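Long-range contacts in INRS (Synechocystis sp., PDB 5FMN), which responds to nickel as a transcriptional regulator and probably represses its target genes by binding their DNA, as members of the CsoR family do: residues Asn31-Ile36 / Asp68-Leu73; Arg41-Met46 / Ile58-Val63; Leu73-His78 / Glu101-Phe106. One frame throughout, in Å; residues are numbered along the deposited sequence.

Contact 1 (Asn31-Ile36 / Asp68-Leu73); sequences NRLSRI and DRVARL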
loop_
_atom_site.group_PDB
_atom_site.type_symbol
_atom_site.label_atom_id
_atom_site.label_comp_id
_atom_site.label_asym_id
_atom_site.label_seq_id
_atom_site.Cartn_x
_atom_site.Cartn_y
_atom_site.Cartn_z
ATOM N N ASN B 31 3.776 -16.010 19.712
ATOM C CA ASN B 31 2.570 -16.690 19.371
ATOM C C ASN B 31 1.999 -16.247 18.046
ATOM O O ASN B 31 1.672 -17.085 17.190
ATOM C CB ASN B 31 1.525 -16.398 20.444
ATOM C CG ASN B 31 0.596 -17.539 20.664
ATOM O OD1 ASN B 31 -0.356 -17.731 19.890
ATOM N ND2 ASN B 31 0.804 -18.260 21.759
ATOM N N ARG B 32 1.774 -14.945 17.917
ATOM C CA ARG B 32 1.161 -14.401 16.705
ATOM C C ARG B 32 2.018 -14.752 15.495
ATOM O O ARG B 32 1.509 -15.137 14.446
ATOM C CB ARG B 32 1.022 -12.901 16.807
ATOM C CG ARG B 32 -0.069 -12.448 17.757
ATOM C CD ARG B 32 -0.265 -10.940 17.677
ATOM N NE ARG B 32 -1.640 -10.528 18.002
ATOM C CZ ARG B 32 -2.101 -10.331 19.235
ATOM N NH1 ARG B 32 -1.335 -10.510 20.319
ATOM N NH2 ARG B 32 -3.348 -9.948 19.390
ATOM N N LEU B 33 3.327 -14.745 15.691
ATOM C CA LEU B 33 4.256 -15.105 14.626
ATOM C C LEU B 33 4.224 -16.590 14.265
ATOM O O LEU B 33 4.445 -16.944 13.112
ATOM C CB LEU B 33 5.679 -14.671 15.006
ATOM C CG LEU B 33 5.899 -13.150 15.003
ATOM C CD1 LEU B 33 7.143 -12.778 15.787
ATOM C CD2 LEU B 33 6.011 -12.656 13.568
ATOM N N SER B 34 4.019 -17.453 15.255
ATOM C CA SER B 34 3.829 -18.884 15.009
ATOM C C SER B 34 2.611 -19.152 14.212
ATOM O O SER B 34 2.679 -19.940 13.288
ATOM C CB SER B 34 3.774 -19.653 16.316
ATOM O OG SER B 34 5.062 -19.551 16.925
ATOM N N ARG B 35 1.534 -18.410 14.497
ATOM C CA ARG B 35 0.289 -18.502 13.713
ATOM C C ARG B 35 0.496 -18.090 12.270
ATOM O O ARG B 35 -0.055 -18.690 11.355
ATOM C CB ARG B 35 -0.832 -17.631 14.307
ATOM C CG ARG B 35 -1.614 -18.254 15.459
ATOM C CD ARG B 35 -2.776 -17.368 15.857
ATOM N NE ARG B 35 -4.049 -18.075 16.073
ATOM C CZ ARG B 35 -5.161 -17.859 15.359
ATOM N NH1 ARG B 35 -5.163 -16.953 14.382
ATOM N NH2 ARG B 35 -6.273 -18.557 15.616
ATOM N N ILE B 36 1.280 -17.051 12.057
ATOM C CA ILE B 36 1.572 -16.570 10.692
ATOM C C ILE B 36 2.403 -17.572 9.889
ATOM O O ILE B 36 2.107 -17.848 8.719
ATOM C CB ILE B 36 2.307 -15.241 10.788
ATOM C CG1 ILE B 36 1.318 -14.169 11.189
ATOM C CG2 ILE B 36 3.022 -14.915 9.504
ATOM C CD1 ILE B 36 1.992 -12.876 11.606
ATOM N N ASP B 68 0.717 -7.368 9.140
ATOM C CA ASP B 68 0.523 -5.953 9.377
ATOM C C ASP B 68 0.128 -5.709 10.827
ATOM O O ASP B 68 0.674 -4.824 11.453
ATOM C CB ASP B 68 -0.555 -5.390 8.445
ATOM C CG ASP B 68 -0.080 -5.223 6.992
ATOM O OD1 ASP B 68 1.130 -5.301 6.715
ATOM O OD2 ASP B 68 -0.946 -4.975 6.128
ATOM N N ARG B 69 -0.765 -6.533 11.374
ATOM C CA ARG B 69 -1.256 -6.364 12.755
ATOM C C ARG B 69 -0.169 -6.626 13.777
ATOM O O ARG B 69 -0.086 -5.910 14.764
ATOM C CB ARG B 69 -2.453 -7.261 13.046
ATOM C CG ARG B 69 -3.677 -6.923 12.187
ATOM C CD ARG B 69 -4.976 -7.585 12.667
ATOM N NE ARG B 69 -4.803 -9.029 12.877
ATOM C CZ ARG B 69 -4.961 -9.981 11.948
ATOM N NH1 ARG B 69 -5.316 -9.681 10.693
ATOM N NH2 ARG B 69 -4.724 -11.255 12.276
ATOM N N VAL B 70 0.691 -7.609 13.513
ATOM C CA VAL B 70 1.929 -7.789 14.295
ATOM C C VAL B 70 2.875 -6.583 14.240
ATOM O O VAL B 70 3.392 -6.121 15.263
ATOM C CB VAL B 70 2.718 -9.034 13.829
ATOM C CG1 VAL B 70 4.096 -9.092 14.469
ATOM C CG2 VAL B 70 1.977 -10.287 14.213
ATOM N N ALA B 71 3.134 -6.100 13.037
ATOM C CA ALA B 71 3.964 -4.935 12.887
ATOM C C ALA B 71 3.384 -3.804 13.697
ATOM O O ALA B 71 4.095 -3.129 14.436
ATOM C CB ALA B 71 4.082 -4.551 11.417
ATOM N N ARG B 72 2.076 -3.619 13.575
ATOM C CA ARG B 72 1.398 -2.525 14.237
ATOM C C ARG B 72 1.529 -2.635 15.775
ATOM O O ARG B 72 1.789 -1.651 16.440
ATOM C CB ARG B 72 -0.056 -2.464 13.762
ATOM C CG ARG B 72 -0.874 -1.313 14.282
ATOM C CD ARG B 72 -0.207 0.045 14.126
ATOM N NE ARG B 72 -0.692 0.933 15.182
ATOM C CZ ARG B 72 -1.862 1.575 15.156
ATOM N NH1 ARG B 72 -2.638 1.529 14.083
ATOM N NH2 ARG B 72 -2.234 2.310 16.198
ATOM N N LEU B 73 1.487 -3.844 16.311
ATOM C CA LEU B 73 1.641 -4.027 17.739
ATOM C C LEU B 73 3.033 -3.670 18.206
ATOM O O LEU B 73 3.218 -3.144 19.298
ATOM C CB LEU B 73 1.352 -5.479 18.144
ATOM C CG LEU B 73 -0.129 -5.902 18.143
ATOM C CD1 LEU B 73 -0.220 -7.389 18.439
ATOM C CD2 LEU B 73 -0.961 -5.102 19.146
#
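Val70 sends both of its methyl groups to the helix of Arg32, Leu33 and Ile36, and they reach different partners. CG1, anti to its own backbone N (chi1 171°), meets Leu33 CD2 at 4.1 Å, the two side chains crossing at about a right angle. CG2 takes the closer contacts: Ile36 CD1 lies 3.7 Å from Val70 CG2, and Arg32 CB is 3.8 Å from that same methyl. One turn later Leu73 comes in with a single branch. Its CD1 sits 3.4 Å above the plane of the Arg32 guanidinium, displaced toward the rim, and its nearest atom there is NE, 3.5 Å from CD1. Arg32 is extended from CG to NE, which carries its flat group past Val70 to the leucine while NH1 makes a salt bridge with Glu24. Replaced by an alanine, Arg32 would lose its whole flat group, which would probably leave Leu73 CD1 without that cover and Glu24 without this charged mate. The segment axes run nearly antiparallel, at 163°, and approach to 10.5 Å. Helices 26-48 and 53-89 pair side by side here, and the second subunit packs Val43 on Leu33 and Ile40 on Ile36.

Contact 2 (Arg41-Met46 / Ile58-Val63); sequences RGVKTM and IQVAAV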
loop_
_atom_site.group_PDB
_atom_site.type_symbol
_atom_site.label_atom_id
_atom_site.label_comp_id
_atom_site.label_asym_id
_atom_site.label_seq_id
_atom_site.Cartn_x
_atom_site.Cartn_y
_atom_site.Cartn_z
ATOM N N ARG B 41 2.507 -21.953 5.731
ATOM C CA ARG B 41 2.597 -23.372 5.404
ATOM C C ARG B 41 1.263 -23.867 4.782
ATOM O O ARG B 41 1.256 -24.597 3.774
ATOM C CB ARG B 41 2.972 -24.100 6.696
ATOM C CG ARG B 41 3.744 -25.358 6.504
ATOM C CD ARG B 41 4.103 -25.934 7.849
ATOM N NE ARG B 41 4.675 -27.258 7.676
ATOM C CZ ARG B 41 5.940 -27.500 7.366
ATOM N NH1 ARG B 41 6.809 -26.495 7.220
ATOM N NH2 ARG B 41 6.349 -28.759 7.245
ATOM N N GLY B 42 0.140 -23.344 5.279
ATOM C CA GLY B 42 -1.171 -23.580 4.671
ATOM C C GLY B 42 -1.316 -23.128 3.227
ATOM O O GLY B 42 -1.873 -23.840 2.405
ATOM N N VAL B 43 -0.829 -21.935 2.916
ATOM C CA VAL B 43 -0.779 -21.458 1.527
ATOM C C VAL B 43 0.039 -22.404 0.639
ATOM O O VAL B 43 -0.297 -22.593 -0.534
ATOM C CB VAL B 43 -0.192 -20.034 1.446
ATOM C CG1 VAL B 43 -0.042 -19.556 -0.000
ATOM C CG2 VAL B 43 -1.064 -19.051 2.214
ATOM N N LYS B 44 1.098 -22.983 1.197
ATOM C CA LYS B 44 1.988 -23.872 0.433
ATOM C C LYS B 44 1.277 -25.171 0.061
ATOM O O LYS B 44 1.276 -25.576 -1.101
ATOM C CB LYS B 44 3.278 -24.136 1.197
ATOM C CG LYS B 44 4.193 -25.126 0.512
ATOM C CD LYS B 44 5.626 -25.060 1.039
ATOM C CE LYS B 44 5.673 -24.960 2.555
ATOM N NZ LYS B 44 6.837 -25.656 3.135
ATOM N N THR B 45 0.633 -25.786 1.041
ATOM C CA THR B 45 -0.272 -26.898 0.784
ATOM C C THR B 45 -1.311 -26.612 -0.311
ATOM O O THR B 45 -1.532 -27.439 -1.182
ATOM C CB THR B 45 -0.994 -27.301 2.076
ATOM O OG1 THR B 45 -0.050 -27.883 2.980
ATOM C CG2 THR B 45 -2.106 -28.309 1.805
ATOM N N MET B 46 -1.933 -25.440 -0.282
ATOM C CA MET B 46 -2.945 -25.090 -1.287
ATOM C C MET B 46 -2.368 -25.080 -2.697
ATOM O O MET B 46 -3.044 -25.394 -3.665
ATOM C CB MET B 46 -3.545 -23.700 -1.018
ATOM C CG MET B 46 -4.549 -23.645 0.124
ATOM S SD MET B 46 -5.289 -22.002 0.332
ATOM C CE MET B 46 -6.168 -21.806 -1.216
ATOM N N ILE B 58 -6.679 -15.075 -1.611
ATOM C CA ILE B 58 -7.456 -14.764 -0.412
ATOM C C ILE B 58 -6.683 -15.148 0.847
ATOM O O ILE B 58 -6.680 -14.410 1.834
ATOM C CB ILE B 58 -8.831 -15.493 -0.440
ATOM C CG1 ILE B 58 -9.826 -14.723 -1.324
ATOM C CG2 ILE B 58 -9.398 -15.658 0.966
ATOM C CD1 ILE B 58 -10.858 -15.591 -2.023
ATOM N N GLN B 59 -6.046 -16.312 0.812
ATOM C CA GLN B 59 -5.225 -16.790 1.929
ATOM C C GLN B 59 -3.896 -15.970 2.137
ATOM O O GLN B 59 -3.537 -15.605 3.260
ATOM C CB GLN B 59 -4.947 -18.288 1.730
ATOM C CG GLN B 59 -5.018 -19.122 3.001
ATOM C CD GLN B 59 -6.304 -18.957 3.773
ATOM O OE1 GLN B 59 -7.405 -18.741 3.216
ATOM N NE2 GLN B 59 -6.167 -19.029 5.087
ATOM N N VAL B 60 -3.237 -15.627 1.036
ATOM C CA VAL B 60 -2.093 -14.708 1.029
ATOM C C VAL B 60 -2.424 -13.329 1.614
ATOM O O VAL B 60 -1.623 -12.773 2.370
ATOM C CB VAL B 60 -1.555 -14.514 -0.413
ATOM C CG1 VAL B 60 -0.475 -13.450 -0.461
ATOM C CG2 VAL B 60 -1.032 -15.826 -1.001
ATOM N N ALA B 61 -3.588 -12.784 1.258
ATOM C CA ALA B 61 -4.078 -11.516 1.829
ATOM C C ALA B 61 -4.230 -11.603 3.359
ATOM O O ALA B 61 -3.852 -10.685 4.091
ATOM C CB ALA B 61 -5.412 -11.132 1.186
ATOM N N ALA B 62 -4.774 -12.718 3.839
ATOM C CA ALA B 62 -4.998 -12.912 5.281
ATOM C C ALA B 62 -3.667 -12.962 6.028
ATOM O O ALA B 62 -3.548 -12.452 7.135
ATOM C CB ALA B 62 -5.767 -14.207 5.522
ATOM N N VAL B 63 -2.689 -13.638 5.428
ATOM C CA VAL B 63 -1.343 -13.682 5.971
ATOM C C VAL B 63 -0.722 -12.264 6.027
ATOM O O VAL B 63 -0.138 -11.858 7.022
ATOM C CB VAL B 63 -0.427 -14.551 5.087
ATOM C CG1 VAL B 63 1.012 -14.423 5.548
ATOM C CG2 VAL B 63 -0.868 -15.998 5.100
#
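Val43 and Gln59 mark the closest backbone approach, with CA atoms 6.5 Å apart, between segments whose axes stand 9.9 Å apart and run antiparallel at 170°. Val43 lies between several partners and divides its methyls among them. CG1, which chi1 of 176° sets anti to the backbone N, reaches Val60 CG2 at 4.0 Å, with the two side chains at about a right angle. CG2 turns instead to the aliphatic root of Gln59, 4.0 Å from its CB, as the two side chains slide past each other in opposite directions. The same methyl also meets Val63 CG2, more loosely, at 4.2 Å. Both segments belong to the long antiparallel hairpin of helices 26-48 and 53-89, the element that pairs with its copy in the four-helix dimer core of CsoR-type repressors. Accordingly Leu67 of the second subunit packs on Val60 and Val63. Nearer the turn that joins the two helices, Met46 crosses Gln59 at about a right angle, its SD 3.9 Å from Gln59 CG. The glutamine chain bends at chi2 (53°) and its amide end leads away from segment 41-46, so CB and CG make the contact, against sulfur and methyl. Around this pair, His39 touches Gln59 and Val63 from the same helix as Val43, while Met46 also leans on Glu55 and Val56. On the dimer side, Lys44 NZ and Arg41 NH1 each form a salt bridge with Glu37 of the second subunit.

Contact 3 (Leu73-His78 / Glu101-Phe106); sequences LILDDH and EALDRF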
loop_
_atom_site.group_PDB
_atom_site.type_symbol
_atom_site.label_atom_id
_atom_site.label_comp_id
_atom_site.label_asym_id
_atom_site.label_seq_id
_atom_site.Cartn_x
_atom_site.Cartn_y
_atom_site.Cartn_z
ATOM N N LEU B 73 1.487 -3.844 16.311
ATOM C CA LEU B 73 1.641 -4.027 17.739
ATOM C C LEU B 73 3.033 -3.670 18.206
ATOM O O LEU B 73 3.218 -3.144 19.298
ATOM C CB LEU B 73 1.352 -5.479 18.144
ATOM C CG LEU B 73 -0.129 -5.902 18.143
ATOM C CD1 LEU B 73 -0.220 -7.389 18.439
ATOM C CD2 LEU B 73 -0.961 -5.102 19.146
ATOM N N ILE B 74 4.022 -4.012 17.407
ATOM C CA ILE B 74 5.418 -3.751 17.772
ATOM C C ILE B 74 5.701 -2.256 17.762
ATOM O O ILE B 74 6.390 -1.725 18.647
ATOM C CB ILE B 74 6.401 -4.441 16.786
ATOM C CG1 ILE B 74 6.323 -5.964 16.944
ATOM C CG2 ILE B 74 7.829 -3.967 17.034
ATOM C CD1 ILE B 74 6.863 -6.740 15.765
ATOM N N LEU B 75 5.140 -1.595 16.753
ATOM C CA LEU B 75 5.187 -0.163 16.658
ATOM C C LEU B 75 4.487 0.578 17.801
ATOM O O LEU B 75 5.005 1.579 18.296
ATOM C CB LEU B 75 4.610 0.278 15.318
ATOM C CG LEU B 75 4.638 1.776 15.024
ATOM C CD1 LEU B 75 6.074 2.228 14.806
ATOM C CD2 LEU B 75 3.773 2.099 13.813
ATOM N N ASP B 76 3.291 0.144 18.168
ATOM C CA ASP B 76 2.580 0.744 19.309
ATOM C C ASP B 76 3.405 0.708 20.587
ATOM O O ASP B 76 3.511 1.728 21.265
ATOM C CB ASP B 76 1.257 0.033 19.542
ATOM C CG ASP B 76 0.193 0.444 18.538
ATOM O OD1 ASP B 76 0.445 1.452 17.807
ATOM O OD2 ASP B 76 -0.889 -0.232 18.517
ATOM N N ASP B 77 4.042 -0.434 20.873
ATOM C CA ASP B 77 4.886 -0.558 22.067
ATOM C C ASP B 77 6.107 0.341 22.002
ATOM O O ASP B 77 6.442 0.977 22.980
ATOM C CB ASP B 77 5.313 -2.023 22.328
ATOM C CG ASP B 77 4.137 -2.918 22.769
ATOM O OD1 ASP B 77 3.140 -2.389 23.307
ATOM O OD2 ASP B 77 4.203 -4.155 22.591
ATOM N N HIS B 78 6.753 0.406 20.843
ATOM C CA HIS B 78 7.844 1.347 20.613
ATOM C C HIS B 78 7.437 2.817 20.864
ATOM O O HIS B 78 8.090 3.532 21.626
ATOM C CB HIS B 78 8.371 1.178 19.195
ATOM C CG HIS B 78 9.610 1.975 18.912
ATOM N ND1 HIS B 78 10.863 1.590 19.341
ATOM C CD2 HIS B 78 9.784 3.142 18.245
ATOM C CE1 HIS B 78 11.747 2.502 18.979
ATOM N NE2 HIS B 78 11.111 3.471 18.343
ATOM N N GLU B 101 12.282 6.900 12.788
ATOM C CA GLU B 101 13.007 5.781 12.229
ATOM C C GLU B 101 12.125 4.553 12.161
ATOM O O GLU B 101 12.195 3.779 11.206
ATOM C CB GLU B 101 14.268 5.389 13.050
ATOM C CG GLU B 101 15.381 4.836 12.124
ATOM C CD GLU B 101 16.319 3.755 12.710
ATOM O OE1 GLU B 101 16.879 3.902 13.830
ATOM O OE2 GLU B 101 16.595 2.767 11.976
ATOM N N ALA B 102 11.409 4.311 13.249
ATOM C CA ALA B 102 10.553 3.158 13.344
ATOM C C ALA B 102 9.422 3.249 12.324
ATOM O O ALA B 102 9.092 2.253 11.694
ATOM C CB ALA B 102 10.001 3.051 14.750
ATOM N N LEU B 103 8.816 4.426 12.174
ATOM C CA LEU B 103 7.824 4.672 11.107
ATOM C C LEU B 103 8.385 4.573 9.707
ATOM O O LEU B 103 7.693 4.175 8.786
ATOM C CB LEU B 103 7.212 6.072 11.236
ATOM C CG LEU B 103 6.136 6.290 12.270
ATOM C CD1 LEU B 103 5.722 7.747 12.293
ATOM C CD2 LEU B 103 4.947 5.407 11.938
ATOM N N ASP B 104 9.605 5.042 9.506
ATOM C CA ASP B 104 10.223 4.891 8.190
ATOM C C ASP B 104 10.175 3.420 7.809
ATOM O O ASP B 104 9.680 3.090 6.742
ATOM C CB ASP B 104 11.657 5.418 8.195
ATOM C CG ASP B 104 11.725 6.958 8.282
ATOM O OD1 ASP B 104 10.732 7.637 7.923
ATOM O OD2 ASP B 104 12.804 7.488 8.671
ATOM N N ARG B 105 10.625 2.533 8.705
ATOM C CA ARG B 105 10.805 1.102 8.350
ATOM C C ARG B 105 9.480 0.346 8.390
ATOM O O ARG B 105 9.348 -0.710 7.789
ATOM C CB ARG B 105 11.873 0.398 9.235
ATOM C CG ARG B 105 13.232 1.134 9.344
ATOM C CD ARG B 105 14.238 0.945 8.208
ATOM N NE ARG B 105 13.971 1.837 7.077
ATOM C CZ ARG B 105 14.199 3.163 7.064
ATOM N NH1 ARG B 105 14.662 3.807 8.145
ATOM N NH2 ARG B 105 13.906 3.865 5.965
ATOM N N PHE B 106 8.496 0.913 9.077
ATOM C CA PHE B 106 7.126 0.391 9.084
ATOM C C PHE B 106 6.319 0.716 7.819
ATOM O O PHE B 106 5.433 -0.041 7.467
ATOM C CB PHE B 106 6.374 0.941 10.304
ATOM C CG PHE B 106 4.995 0.390 10.467
ATOM C CD1 PHE B 106 3.909 0.994 9.839
ATOM C CD2 PHE B 106 4.769 -0.718 11.271
ATOM C CE1 PHE B 106 2.627 0.487 9.994
ATOM C CE2 PHE B 106 3.492 -1.231 11.416
ATOM C CZ PHE B 106 2.420 -0.635 10.778
#
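The short last helix, 92-106, folds back on the long helix 53-89, and Leu75 and Ala102 mark where the two segments come nearest, with CA atoms 7.1 Å apart. Two antiparallel helices joined by a tight turn make this helical hairpin, and helix 92-106 is the C-terminal helix that follows the core hairpin of CsoR-type repressors; the segment axes lie at 171° to each other. Leu75 carries most of the contact. With CG anti to the backbone N (chi1 -178°), it projects across to helix 92-106, where its two methyls separate: CD1 rests on Ala102 CB at 4.0 Å, while CD2 stands over the centre of the Phe106 ring. There the CH-pi contact measures 3.9 Å from Leu75 CD2 to the ring centroid and lies only 9° off the ring normal, which puts it squarely over one face, although the phenylalanine is poorly ordered. Leu103 CD2 also meets Leu75 CD2, 4.0 Å away. On the next turn the His78 ring approaches Ala102 obliquely, its CD2 3.5 Å from the methyl CB. Cys53 of the second subunit packs against His78. In CsoR relatives a histidine and cysteines from two subunits hold the metal, and this placing is consistent with such a site. Leu103 of the third subunit packs on Leu75 as well. The contacts between the segments are van der Waals and CH-pi, mainly methyls on methyls and the phenyl face, with the imidazole of His78 the one polar group; its NE2 is satisfied by Glu98 O.

How the contacts relate
All three contacts are antiparallel helix packings that share helix 53-89. Contacts 1 and 2 pair it with helix 26-48, contact 3 with helix 92-106. Contact 1 lies nearest the chain centre and contact 2 farthest, their centres about 5 and 18 Å from it. All five touching residues of contact 3 are buried; contacts 1 and 2 each combine three buried with two partly exposed ones, Arg32 and Leu73, Met46 and Gln59. Chemistry follows: valine methyls plus an arginine face; valine methyls plus sulfur and glutamine methylenes; a leucine over a phenyl face and an imidazole on an alanine. Contacts 1 and 3 share Leu73 and touch where Phe106 CE2, though poorly ordered, approaches Ala71 CB. Each meets the second subunit; contacts 1 and 3 also reach the third.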